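Local structure of endo-beta-mannanase (Rhizomucor miehei, 4QP0) at residues F19-T24 with L49-T54. The protein probably hydrolyses internal beta-1,4-mannosidic linkages at random in mannans, galactomannans and glucomannans, as a secreted TIM-barrel enzyme of glycoside hydrolase family 5. Sequence-based numbering, arbitrary orientation.
Sequences FYFEGT and LPVVRT
Val51 presses its CG2 methyl over the face of the Phe21 ring, 3.9 Å from the centroid and nearly on the ring normal, a CH-pi contact between two parallel neighbouring strands of the TIM barrel. They are the two strands of a beta-alpha-beta unit whose crossover helix is 34-47. Phe21 reaches this methyl because its CG sits between backbone N and carbonyl carbon (chi1 62°), which turns the ring face to Val51, with CE1 and CD1 meeting Val51 CB and CG2. Pro50 wedges its CG into the notch between Phe21 CB, 3.6 Å away, and the end of the Phe19 ring, 3.9 Å away at CZ. Phe19 in turn takes Phe21 CD2 against one face, near the rim. Leu49 forks on the side where Thr24 and Val52 point, CD2 packed against Glu22 O and CG and CD1 against Thr24 CG2; Met44 of the crossover helix packs onto Leu49, Thr24 and Val52. Arg53 carries its guanidinium away to salt bridges with Glu171, Glu292 and Glu293. Two backbone bonds join the strands: Thr24 N donates to Val51 O (3.1 Å), and Arg53 N meets Thr24 O at 2.8 Å, almost straight at 171°, with Val52 CA also touching that oxygen, at 3.3 Å.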
ATOM      1  N   PHE A  19       9.932   1.354 -16.128  1.00 40.54           N
ATOM      2  CA  PHE A  19      10.099   2.098 -14.885  1.00 38.58           C
ATOM      3  C   PHE A  19      10.377   1.151 -13.708  1.00 37.68           C
ATOM      4  O   PHE A  19       9.458   0.565 -13.127  1.00 38.61           O
ATOM      5  CB  PHE A  19       8.846   2.964 -14.654  1.00 37.62           C
ATOM      6  CG  PHE A  19       8.949   3.936 -13.502  1.00 36.89           C
ATOM      7  CD1 PHE A  19      10.155   4.563 -13.181  1.00 35.92           C
ATOM      8  CD2 PHE A  19       7.807   4.267 -12.765  1.00 35.62           C
ATOM      9  CE1 PHE A  19      10.229   5.468 -12.125  1.00 35.61           C
ATOM     10  CE2 PHE A  19       7.874   5.172 -11.714  1.00 35.14           C
ATOM     11  CZ  PHE A  19       9.085   5.774 -11.392  1.00 35.35           C
ATOM     12  N   TYR A  20      11.662   0.986 -13.391  1.00 36.55           N
ATOM     13  CA  TYR A  20      12.103   0.257 -12.198  1.00 34.63           C
ATOM     14  C   TYR A  20      12.440   1.286 -11.130  1.00 33.65           C
ATOM     15  O   TYR A  20      13.099   2.282 -11.421  1.00 32.62           O
ATOM     16  CB  TYR A  20      13.342  -0.606 -12.480  1.00 32.70           C
ATOM     17  CG  TYR A  20      13.114  -1.770 -13.418  1.00 32.32           C
ATOM     18  CD1 TYR A  20      12.678  -3.002 -12.941  1.00 32.87           C
ATOM     19  CD2 TYR A  20      13.355  -1.646 -14.783  1.00 33.49           C
ATOM     20  CE1 TYR A  20      12.467  -4.074 -13.796  1.00 32.57           C
ATOM     21  CE2 TYR A  20      13.156  -2.714 -15.648  1.00 33.71           C
ATOM     22  CZ  TYR A  20      12.706  -3.923 -15.147  1.00 33.48           C
ATOM     23  OH  TYR A  20      12.503  -4.980 -16.003  1.00 33.89           O
ATOM     24  N   PHE A  21      11.988   1.049  -9.899  1.00 31.59           N
ATOM     25  CA  PHE A  21      12.265   1.975  -8.818  1.00 30.21           C
ATOM     26  C   PHE A  21      12.380   1.312  -7.454  1.00 30.81           C
ATOM     27  O   PHE A  21      11.846   0.225  -7.233  1.00 30.99           O
ATOM     28  CB  PHE A  21      11.217   3.087  -8.781  1.00 29.03           C
ATOM     29  CG  PHE A  21       9.811   2.605  -8.515  1.00 28.73           C
ATOM     30  CD1 PHE A  21       9.317   2.535  -7.219  1.00 28.41           C
ATOM     31  CD2 PHE A  21       8.969   2.249  -9.571  1.00 28.43           C
ATOM     32  CE1 PHE A  21       8.014   2.114  -6.978  1.00 27.24           C
ATOM     33  CE2 PHE A  21       7.670   1.828  -9.335  1.00 27.60           C
ATOM     34  CZ  PHE A  21       7.195   1.760  -8.037  1.00 27.10           C
ATOM     35  N   GLU A  22      13.106   1.967  -6.554  1.00 30.52           N
ATOM     36  CA  GLU A  22      12.921   1.750  -5.130  1.00 31.35           C
ATOM     37  C   GLU A  22      12.061   2.906  -4.634  1.00 31.99           C
ATOM     38  O   GLU A  22      12.373   4.065  -4.887  1.00 32.59           O
ATOM     39  CB  GLU A  22      14.255   1.706  -4.381  1.00 32.80           C
ATOM     40  CG  GLU A  22      14.104   1.540  -2.873  1.00 34.00           C
ATOM     41  CD  GLU A  22      15.409   1.726  -2.124  1.00 37.14           C
ATOM     42  OE1 GLU A  22      16.478   1.698  -2.770  1.00 40.09           O
ATOM     43  OE2 GLU A  22      15.372   1.901  -0.886  1.00 37.82           O
ATOM     44  N   GLY A  23      10.960   2.590  -3.965  1.00 31.23           N
ATOM     45  CA  GLY A  23      10.112   3.613  -3.378  1.00 30.03           C
ATOM     46  C   GLY A  23      10.212   3.540  -1.873  1.00 29.33           C
ATOM     47  O   GLY A  23      11.074   2.847  -1.352  1.00 28.71           O
ATOM     48  N   THR A  24       9.331   4.249  -1.172  1.00 28.49           N
ATOM     49  CA  THR A  24       9.295   4.169   0.285  1.00 27.95           C
ATOM     50  C   THR A  24       7.870   4.284   0.830  1.00 27.87           C
ATOM     51  O   THR A  24       6.933   4.525   0.076  1.00 26.88           O
ATOM     52  CB  THR A  24      10.228   5.205   0.952  1.00 27.70           C
ATOM     53  OG1 THR A  24      10.295   4.945   2.357  1.00 28.20           O
ATOM     54  CG2 THR A  24       9.742   6.632   0.729  1.00 26.96           C
ATOM     55  N   LEU A  49      14.523   8.452  -4.635  1.00 30.37           N
ATOM     56  CA  LEU A  49      13.271   7.696  -4.583  1.00 29.05           C
ATOM     57  C   LEU A  49      12.202   8.478  -5.332  1.00 28.61           C
ATOM     58  O   LEU A  49      11.925   9.623  -4.974  1.00 30.09           O
ATOM     59  CB  LEU A  49      12.835   7.472  -3.134  1.00 28.18           C
ATOM     60  CG  LEU A  49      13.774   6.762  -2.149  1.00 27.71           C
ATOM     61  CD1 LEU A  49      13.271   6.947  -0.722  1.00 28.52           C
ATOM     62  CD2 LEU A  49      13.946   5.285  -2.473  1.00 26.29           C
ATOM     63  N   PRO A  50      11.614   7.879  -6.385  1.00 27.43           N
ATOM     64  CA  PRO A  50      10.601   8.585  -7.173  1.00 27.00           C
ATOM     65  C   PRO A  50       9.143   8.290  -6.783  1.00 26.87           C
ATOM     66  O   PRO A  50       8.233   8.942  -7.305  1.00 26.43           O
ATOM     67  CB  PRO A  50      10.866   8.075  -8.592  1.00 26.43           C
ATOM     68  CG  PRO A  50      11.388   6.688  -8.396  1.00 26.45           C
ATOM     69  CD  PRO A  50      12.009   6.607  -7.022  1.00 26.73           C
ATOM     70  N   VAL A  51       8.923   7.327  -5.892  1.00 26.62           N
ATOM     71  CA  VAL A  51       7.557   6.939  -5.508  1.00 27.36           C
ATOM     72  C   VAL A  51       7.427   6.767  -4.001  1.00 27.91           C
ATOM     73  O   VAL A  51       8.332   6.236  -3.350  1.00 27.23           O
ATOM     74  CB  VAL A  51       7.104   5.615  -6.187  1.00 26.86           C
ATOM     75  CG1 VAL A  51       5.714   5.206  -5.708  1.00 27.41           C
ATOM     76  CG2 VAL A  51       7.098   5.741  -7.703  1.00 26.82           C
ATOM     77  N   VAL A  52       6.290   7.194  -3.449  1.00 27.63           N
ATOM     78  CA  VAL A  52       5.975   6.913  -2.052  1.00 27.01           C
ATOM     79  C   VAL A  52       4.547   6.331  -1.870  1.00 28.31           C
ATOM     80  O   VAL A  52       3.577   6.785  -2.492  1.00 26.37           O
ATOM     81  CB  VAL A  52       6.276   8.141  -1.146  1.00 27.14           C
ATOM     82  CG1 VAL A  52       5.394   9.332  -1.494  1.00 27.39           C
ATOM     83  CG2 VAL A  52       6.178   7.790   0.332  1.00 26.85           C
ATOM     84  N   ARG A  53       4.457   5.297  -1.038  1.00 28.25           N
ATOM     85  CA  ARG A  53       3.201   4.677  -0.681  1.00 29.15           C
ATOM     86  C   ARG A  53       2.764   5.249   0.657  1.00 30.34           C
ATOM     87  O   ARG A  53       3.586   5.416   1.558  1.00 30.58           O
ATOM     88  CB  ARG A  53       3.397   3.177  -0.559  1.00 29.36           C
ATOM     89  CG  ARG A  53       2.126   2.396  -0.302  1.00 29.93           C
ATOM     90  CD  ARG A  53       2.398   0.912  -0.422  1.00 29.87           C
ATOM     91  NE  ARG A  53       1.281   0.124   0.076  1.00 29.58           N
ATOM     92  CZ  ARG A  53       1.138  -0.269   1.336  1.00 30.43           C
ATOM     93  NH1 ARG A  53       2.055   0.046   2.248  1.00 30.75           N
ATOM     94  NH2 ARG A  53       0.076  -0.983   1.686  1.00 29.62           N
ATOM     95  N   THR A  54       1.478   5.561   0.780  1.00 29.82           N
ATOM     96  CA  THR A  54       0.957   6.221   1.979  1.00 30.05           C
ATOM     97  C   THR A  54      -0.555   6.043   2.142  1.00 29.20           C
ATOM     98  O   THR A  54      -1.250   5.672   1.200  1.00 28.99           O
ATOM     99  CB  THR A  54       1.344   7.724   2.021  1.00 31.90           C
ATOM    100  OG1 THR A  54       0.892   8.316   3.247  1.00 33.61           O
ATOM    101  CG2 THR A  54       0.757   8.488   0.841  1.00 31.51           C
TER